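Local coordinates for Peptide/nickel transport system substrate-binding protein (Listeria monocytogenes serotype 1/2a, PDB 5KZT) that binds peptides and probably serves a peptide transporter as its extracellular substrate-binding protein, at residues 29-34 / 109-114; 115-120 / 164-169. All coordinates share one frame; numbering follows the deposited sequence.

In the fold
Both contacts tie the chain from 109 to 120 to other loops of the same lobe, and their centres lie about 9 Å apart. Contact 1 (29-34 with 109-114) is partly buried and reaches the bound peptide; it combines one hydroxyl-carboxylate bond, two bridging waters and a few methyl contacts. Contact 2 (115-120 with 164-169) is fully buried, without a hydrogen bond across it, and built on two stacked phenylalanines. Helix 94-105 backs both, through R103 and A104 in the first and W101 in the second. The two meet where T165 lies against the backbone O of T31 and the side chain of Y113, and where L169 packs on S30 and T31.

Contact 1 of 2, residues 29-34 / 109-114; sequences DSTKAD and TAATYS
D34 and T112 meet through a hydroxyl and a carboxylate: T112 OG1 donates to D34 OD2 over 2.7 Å, arriving on the anti side and 24° out of the carboxylate plane. The two side chains cross at about a right angle. T112 OG1 lies between its own backbone N and carbonyl carbon (chi1 58°), which turns the hydroxyl to D34, and the short threonine side chain holds this donor close to its own backbone. D34 OD2 takes a second hydrogen bond from Q445, so two donors grip this one oxygen. Next to this pair the Y113 ring lies against the chain of 33-34: A33 O is in the ring plane at its edge, 3.6 Å from Y113 CD2, and D34 CA approaches Y113 CE2 obliquely. The phenol reaches past them to bond D428 and the backbone of the bound peptide, which also shares backbone hydrogen bonds with D34; the contact thus forms part of the peptide-binding site. Two waters fill the polar seam between the backbones. Water 1 donates to T31 O and accepts from Y113 N at 2.9 Å, while water 2 links K32 O, at 2.7 Å, to T112 N. Farther along, the chemistry turns apolar. T31 CG2 rests 4.0 Å from A111 CB, and the extended K32 lays its CE 3.8 Å from T109 CG2, a long aliphatic stem that suits an exposed residue packing on a methyl. Behind them, D29 closes an Asx turn and salt-bridges R103 of helix 94-105. The 29-34 loop joins strand 16-21 to helix 36-45, and 109-114 follows helix 94-105, against which T31 and K32 also pack.

Contact 2 of 2, residues 115-120 / 164-169; sequences YLFDAI and PTFFPL
F117 and F166 lie face to face as an offset stack, their planes 9° apart and their centroids 4.0 Å from each other. Each ring sets its CZ over the centre of the other, and the side chains come from opposite directions; the closest pair, F117 CE2 and F166 CE2, is 3.5 Å apart. Phenylalanine suits this buried place because its flat ring can stack without a polar group to satisfy. At the edges the surroundings differ. The F117 ring has T165 O in its plane, 3.6 Å from F117 CZ, and T165 CG2 lies 3.7 Å from F117 CE1. The rim of F166 meets L116, whose CB is 3.8 Å from F166 CE1, and more loosely I120 CG1. Both phenylalanines have CG anti to the carbonyl carbon (chi1 -70° and -67°), sending the rings toward each other from two 3-10 segments, one running through 115-119 from an earlier start, the other 164-166. These belong to loops of the type II periplasmic-binding-protein fold, one between helices 94-105 and 123-127, the other between 157-161 and 171-177. W101 of helix 94-105 stands edge-to-face to both rings, and its NE1 donates to F166 O. L160 of helix 157-161 also touches F166, and L136 lies against I120.

Contact 1 of 2, residues 29-34 / 109-114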
ATOM      1  N   ASP A  29      -8.791  10.098   3.664  1.00 17.01           N
ATOM      2  CA  ASP A  29      -8.165  11.399   3.457  1.00 16.92           C
ATOM      3  C   ASP A  29      -7.057  11.170   2.439  1.00 16.16           C
ATOM      4  O   ASP A  29      -6.107  10.460   2.739  1.00 15.23           O
ATOM      5  CB  ASP A  29      -7.620  11.908   4.810  1.00 17.09           C
ATOM      6  CG  ASP A  29      -6.994  13.313   4.723  1.00 17.12           C
ATOM      7  OD1 ASP A  29      -6.241  13.555   3.761  1.00 16.23           O
ATOM      8  OD2 ASP A  29      -7.234  14.155   5.636  1.00 17.43           O
ATOM      9  N   SER A  30      -7.165  11.763   1.242  1.00 16.17           N
ATOM     10  CA  SER A  30      -6.199  11.471   0.174  1.00 16.19           C
ATOM     11  C   SER A  30      -4.757  11.864   0.534  1.00 16.03           C
ATOM     12  O   SER A  30      -3.822  11.283  -0.004  1.00 15.87           O
ATOM     13  CB  SER A  30      -6.594  12.092  -1.169  1.00 16.46           C
ATOM     14  OG  SER A  30      -6.742  13.494  -1.085  1.00 16.87           O
ATOM     15  N   THR A  31      -4.583  12.827   1.437  1.00 16.18           N
ATOM     16  CA  THR A  31      -3.250  13.177   1.903  1.00 16.49           C
ATOM     17  C   THR A  31      -2.684  12.171   2.901  1.00 16.76           C
ATOM     18  O   THR A  31      -1.509  11.821   2.829  1.00 16.43           O
ATOM     19  CB  THR A  31      -3.233  14.572   2.543  1.00 16.61           C
ATOM     20  OG1 THR A  31      -3.799  15.519   1.634  1.00 16.81           O
ATOM     21  CG2 THR A  31      -1.805  14.989   2.873  1.00 16.67           C
ATOM     22  N   LYS A  32      -3.518  11.730   3.841  1.00 17.78           N
ATOM     23  CA  LYS A  32      -3.064  10.970   4.994  1.00 18.59           C
ATOM     24  C   LYS A  32      -3.146   9.454   4.798  1.00 18.81           C
ATOM     25  O   LYS A  32      -2.382   8.722   5.442  1.00 19.54           O
ATOM     26  CB  LYS A  32      -3.841  11.376   6.249  1.00 19.79           C
ATOM     27  CG  LYS A  32      -3.672  12.824   6.652  1.00 20.86           C
ATOM     28  CD  LYS A  32      -4.412  13.106   7.950  1.00 22.73           C
ATOM     29  CE  LYS A  32      -4.321  14.567   8.293  1.00 23.98           C
ATOM     30  NZ  LYS A  32      -5.110  14.876   9.502  1.00 25.94           N
ATOM     31  N   ALA A  33      -4.070   8.985   3.953  1.00 18.49           N
ATOM     32  CA  ALA A  33      -4.241   7.554   3.696  1.00 17.82           C
ATOM     33  C   ALA A  33      -2.948   6.923   3.186  1.00 17.35           C
ATOM     34  O   ALA A  33      -2.277   7.471   2.298  1.00 16.99           O
ATOM     35  CB  ALA A  33      -5.363   7.303   2.692  1.00 17.70           C
ATOM     36  N   ASP A  34      -2.602   5.778   3.765  1.00 16.92           N
ATOM     37  CA  ASP A  34      -1.438   5.009   3.316  1.00 16.97           C
ATOM     38  C   ASP A  34      -1.688   3.510   3.185  1.00 16.94           C
ATOM     39  O   ASP A  34      -0.742   2.737   3.057  1.00 16.92           O
ATOM     40  CB  ASP A  34      -0.239   5.254   4.247  1.00 17.22           C
ATOM     41  CG  ASP A  34      -0.466   4.771   5.670  1.00 18.35           C
ATOM     42  OD1 ASP A  34      -1.417   4.003   5.966  1.00 18.03           O
ATOM     43  OD2 ASP A  34       0.364   5.181   6.522  1.00 19.79           O
ATOM     44  N   THR A 109       0.463  18.336   9.474  1.00 19.65           N
ATOM     45  CA  THR A 109      -0.336  17.259   8.940  1.00 19.08           C
ATOM     46  C   THR A 109       0.170  15.878   9.333  1.00 18.80           C
ATOM     47  O   THR A 109      -0.622  14.953   9.455  1.00 18.72           O
ATOM     48  CB  THR A 109      -0.345  17.339   7.400  1.00 18.38           C
ATOM     49  OG1 THR A 109      -0.695  18.669   7.010  1.00 18.38           O
ATOM     50  CG2 THR A 109      -1.335  16.355   6.790  1.00 17.95           C
ATOM     51  N   ALA A 110       1.492  15.735   9.467  1.00 18.84           N
ATOM     52  CA  ALA A 110       2.119  14.457   9.821  1.00 18.87           C
ATOM     53  C   ALA A 110       1.646  13.336   8.901  1.00 18.23           C
ATOM     54  O   ALA A 110       1.283  12.235   9.358  1.00 18.62           O
ATOM     55  CB  ALA A 110       1.830  14.112  11.283  1.00 19.93           C
ATOM     56  N   ALA A 111       1.630  13.625   7.606  1.00 17.27           N
ATOM     57  CA  ALA A 111       1.201  12.658   6.598  1.00 16.57           C
ATOM     58  C   ALA A 111       2.316  11.661   6.409  1.00 16.48           C
ATOM     59  O   ALA A 111       3.455  12.064   6.144  1.00 16.31           O
ATOM     60  CB  ALA A 111       0.911  13.352   5.287  1.00 16.04           C
ATOM     61  N   THR A 112       2.008  10.367   6.517  1.00 16.31           N
ATOM     62  CA  THR A 112       3.064   9.364   6.442  1.00 16.20           C
ATOM     63  C   THR A 112       3.746   9.338   5.083  1.00 15.46           C
ATOM     64  O   THR A 112       4.917   8.960   5.014  1.00 15.58           O
ATOM     65  CB  THR A 112       2.575   7.946   6.772  1.00 16.67           C
ATOM     66  OG1 THR A 112       1.515   7.583   5.878  1.00 16.57           O
ATOM     67  CG2 THR A 112       2.113   7.847   8.216  1.00 17.73           C
ATOM     68  N   TYR A 113       3.048   9.750   4.015  1.00 14.45           N
ATOM     69  CA  TYR A 113       3.632   9.752   2.670  1.00 14.04           C
ATOM     70  C   TYR A 113       4.316  11.076   2.315  1.00 13.85           C
ATOM     71  O   TYR A 113       4.682  11.312   1.161  1.00 13.56           O
ATOM     72  CB  TYR A 113       2.557   9.426   1.639  1.00 13.85           C
ATOM     73  CG  TYR A 113       2.391   7.970   1.274  1.00 13.93           C
ATOM     74  CD1 TYR A 113       3.481   7.198   0.866  1.00 14.07           C
ATOM     75  CD2 TYR A 113       1.131   7.388   1.249  1.00 13.94           C
ATOM     76  CE1 TYR A 113       3.316   5.896   0.452  1.00 14.21           C
ATOM     77  CE2 TYR A 113       0.960   6.081   0.860  1.00 14.15           C
ATOM     78  CZ  TYR A 113       2.050   5.333   0.459  1.00 14.25           C
ATOM     79  OH  TYR A 113       1.865   4.027   0.025  1.00 14.01           O
ATOM     80  N   SER A 114       4.533  11.940   3.302  1.00 13.90           N
ATOM     81  CA  SER A 114       5.216  13.205   3.027  1.00 13.99           C
ATOM     82  C   SER A 114       6.591  13.000   2.358  1.00 14.19           C
ATOM     83  O   SER A 114       7.034  13.851   1.587  1.00 14.08           O
ATOM     84  CB  SER A 114       5.348  14.038   4.295  1.00 14.40           C
ATOM     85  OG  SER A 114       6.231  13.421   5.196  1.00 14.67           O
TER
HETATM   86  O   HOH W   1       0.121   9.840   3.982  1.00 15.02           O
HETATM   87  O   HOH W   2      -0.731   9.818   7.335  1.00 18.79           O

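Contact 2 of 2, residues 115-120 / 164-169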
ATOM      1  N   TYR A 115       7.242  11.864   2.634  1.00 14.39           N
ATOM      2  CA  TYR A 115       8.550  11.542   2.054  1.00 15.01           C
ATOM      3  C   TYR A 115       8.545  11.411   0.510  1.00 14.61           C
ATOM      4  O   TYR A 115       9.569  11.631  -0.117  1.00 14.82           O
ATOM      5  CB  TYR A 115       9.155  10.299   2.712  1.00 15.81           C
ATOM      6  CG  TYR A 115       8.482   8.976   2.394  1.00 16.24           C
ATOM      7  CD1 TYR A 115       8.890   8.206   1.301  1.00 16.72           C
ATOM      8  CD2 TYR A 115       7.468   8.472   3.201  1.00 16.45           C
ATOM      9  CE1 TYR A 115       8.274   6.990   1.012  1.00 16.93           C
ATOM     10  CE2 TYR A 115       6.880   7.240   2.947  1.00 16.93           C
ATOM     11  CZ  TYR A 115       7.281   6.509   1.836  1.00 17.12           C
ATOM     12  OH  TYR A 115       6.712   5.292   1.560  1.00 17.40           O
ATOM     13  N   LEU A 116       7.400  11.102  -0.094  1.00 13.92           N
ATOM     14  CA  LEU A 116       7.307  11.034  -1.553  1.00 13.68           C
ATOM     15  C   LEU A 116       7.591  12.388  -2.194  1.00 13.60           C
ATOM     16  O   LEU A 116       8.033  12.465  -3.348  1.00 13.07           O
ATOM     17  CB  LEU A 116       5.921  10.559  -2.001  1.00 13.44           C
ATOM     18  CG  LEU A 116       5.532   9.124  -1.648  1.00 13.60           C
ATOM     19  CD1 LEU A 116       4.130   8.835  -2.134  1.00 13.52           C
ATOM     20  CD2 LEU A 116       6.514   8.123  -2.219  1.00 13.90           C
ATOM     21  N   PHE A 117       7.347  13.457  -1.440  1.00 14.09           N
ATOM     22  CA  PHE A 117       7.592  14.803  -1.930  1.00 14.67           C
ATOM     23  C   PHE A 117       9.068  15.221  -1.912  1.00 16.09           C
ATOM     24  O   PHE A 117       9.386  16.330  -2.335  1.00 15.96           O
ATOM     25  CB  PHE A 117       6.712  15.818  -1.172  1.00 14.60           C
ATOM     26  CG  PHE A 117       5.274  15.705  -1.515  1.00 13.85           C
ATOM     27  CD1 PHE A 117       4.487  14.684  -0.997  1.00 13.76           C
ATOM     28  CD2 PHE A 117       4.708  16.581  -2.415  1.00 14.07           C
ATOM     29  CE1 PHE A 117       3.160  14.551  -1.367  1.00 13.44           C
ATOM     30  CE2 PHE A 117       3.386  16.472  -2.765  1.00 13.73           C
ATOM     31  CZ  PHE A 117       2.611  15.459  -2.246  1.00 13.58           C
ATOM     32  N   ASP A 118       9.957  14.330  -1.488  1.00 17.51           N
ATOM     33  CA  ASP A 118      11.405  14.482  -1.728  1.00 19.53           C
ATOM     34  C   ASP A 118      11.725  14.721  -3.206  1.00 18.60           C
ATOM     35  O   ASP A 118      12.725  15.337  -3.515  1.00 18.30           O
ATOM     36  CB  ASP A 118      12.166  13.222  -1.307  1.00 21.81           C
ATOM     37  CG  ASP A 118      12.368  13.105   0.184  1.00 24.86           C
ATOM     38  OD1 ASP A 118      12.055  14.058   0.952  1.00 27.15           O
ATOM     39  OD2 ASP A 118      12.896  12.027   0.601  1.00 28.01           O
ATOM     40  N   ALA A 119      10.898  14.164  -4.091  1.00 17.61           N
ATOM     41  CA  ALA A 119      10.978  14.403  -5.535  1.00 17.56           C
ATOM     42  C   ALA A 119      10.729  15.864  -5.941  1.00 17.39           C
ATOM     43  O   ALA A 119      11.182  16.267  -7.001  1.00 17.59           O
ATOM     44  CB  ALA A 119       9.990  13.505  -6.261  1.00 17.51           C
ATOM     45  N   ILE A 120      10.005  16.633  -5.104  1.00 16.79           N
ATOM     46  CA  ILE A 120       9.639  18.029  -5.385  1.00 16.52           C
ATOM     47  C   ILE A 120      10.638  18.951  -4.684  1.00 16.78           C
ATOM     48  O   ILE A 120      11.077  18.674  -3.564  1.00 16.35           O
ATOM     49  CB  ILE A 120       8.183  18.335  -4.928  1.00 16.13           C
ATOM     50  CG1 ILE A 120       7.195  17.275  -5.454  1.00 15.70           C
ATOM     51  CG2 ILE A 120       7.738  19.726  -5.366  1.00 16.23           C
ATOM     52  CD1 ILE A 120       7.265  16.991  -6.938  1.00 15.85           C
ATOM     53  N   PRO A 164      -2.522   9.020  -4.896  1.00 13.53           N
ATOM     54  CA  PRO A 164      -3.459   9.902  -4.179  1.00 13.72           C
ATOM     55  C   PRO A 164      -2.896  11.083  -3.361  1.00 13.45           C
ATOM     56  O   PRO A 164      -3.546  12.117  -3.290  1.00 13.92           O
ATOM     57  CB  PRO A 164      -4.219   8.922  -3.288  1.00 13.80           C
ATOM     58  CG  PRO A 164      -4.340   7.741  -4.171  1.00 13.56           C
ATOM     59  CD  PRO A 164      -2.953   7.615  -4.766  1.00 13.63           C
ATOM     60  N   THR A 165      -1.699  10.948  -2.803  1.00 13.13           N
ATOM     61  CA  THR A 165      -1.095  12.023  -2.006  1.00 13.34           C
ATOM     62  C   THR A 165      -0.864  13.302  -2.828  1.00 13.28           C
ATOM     63  O   THR A 165      -0.818  14.401  -2.271  1.00 13.60           O
ATOM     64  CB  THR A 165       0.242  11.583  -1.353  1.00 13.26           C
ATOM     65  OG1 THR A 165       0.211  10.176  -1.089  1.00 13.62           O
ATOM     66  CG2 THR A 165       0.496  12.362  -0.044  1.00 13.52           C
ATOM     67  N   PHE A 166      -0.732  13.147  -4.140  1.00 13.16           N
ATOM     68  CA  PHE A 166      -0.534  14.242  -5.085  1.00 13.37           C
ATOM     69  C   PHE A 166      -1.844  14.723  -5.752  1.00 13.77           C
ATOM     70  O   PHE A 166      -1.807  15.586  -6.611  1.00 13.75           O
ATOM     71  CB  PHE A 166       0.458  13.792  -6.169  1.00 13.31           C
ATOM     72  CG  PHE A 166       1.844  13.566  -5.654  1.00 13.30           C
ATOM     73  CD1 PHE A 166       2.163  12.426  -4.936  1.00 13.26           C
ATOM     74  CD2 PHE A 166       2.841  14.515  -5.871  1.00 13.30           C
ATOM     75  CE1 PHE A 166       3.470  12.239  -4.448  1.00 13.22           C
ATOM     76  CE2 PHE A 166       4.142  14.314  -5.389  1.00 13.45           C
ATOM     77  CZ  PHE A 166       4.439  13.187  -4.678  1.00 13.12           C
ATOM     78  N   PHE A 167      -2.995  14.188  -5.344  1.00 13.82           N
ATOM     79  CA  PHE A 167      -4.286  14.670  -5.837  1.00 14.53           C
ATOM     80  C   PHE A 167      -4.558  16.067  -5.273  1.00 15.03           C
ATOM     81  O   PHE A 167      -4.092  16.374  -4.184  1.00 15.02           O
ATOM     82  CB  PHE A 167      -5.410  13.729  -5.405  1.00 14.57           C
ATOM     83  CG  PHE A 167      -5.426  12.388  -6.109  1.00 14.69           C
ATOM     84  CD1 PHE A 167      -4.433  12.000  -7.023  1.00 14.66           C
ATOM     85  CD2 PHE A 167      -6.441  11.491  -5.817  1.00 14.79           C
ATOM     86  CE1 PHE A 167      -4.477  10.764  -7.635  1.00 15.15           C
ATOM     87  CE2 PHE A 167      -6.495  10.254  -6.434  1.00 15.24           C
ATOM     88  CZ  PHE A 167      -5.516   9.884  -7.342  1.00 15.17           C
ATOM     89  N   PRO A 168      -5.351  16.889  -5.991  1.00 15.45           N
ATOM     90  CA  PRO A 168      -5.789  18.181  -5.469  1.00 15.90           C
ATOM     91  C   PRO A 168      -6.829  18.054  -4.356  1.00 16.30           C
ATOM     92  O   PRO A 168      -7.474  17.005  -4.212  1.00 15.77           O
ATOM     93  CB  PRO A 168      -6.380  18.863  -6.694  1.00 16.43           C
ATOM     94  CG  PRO A 168      -6.928  17.735  -7.506  1.00 16.47           C
ATOM     95  CD  PRO A 168      -6.022  16.559  -7.264  1.00 15.69           C
ATOM     96  N   LEU A 169      -6.919  19.105  -3.540  1.00 17.01           N
ATOM     97  CA  LEU A 169      -7.945  19.242  -2.513  1.00 17.86           C
ATOM     98  C   LEU A 169      -8.521  20.650  -2.561  1.00 18.77           C
ATOM     99  O   LEU A 169      -7.818  21.609  -2.883  1.00 18.68           O
ATOM    100  CB  LEU A 169      -7.363  18.960  -1.126  1.00 18.03           C
ATOM    101  CG  LEU A 169      -6.994  17.496  -0.876  1.00 17.72           C
ATOM    102  CD1 LEU A 169      -6.167  17.384   0.399  1.00 17.97           C
ATOM    103  CD2 LEU A 169      -8.243  16.619  -0.803  1.00 18.16           C
TER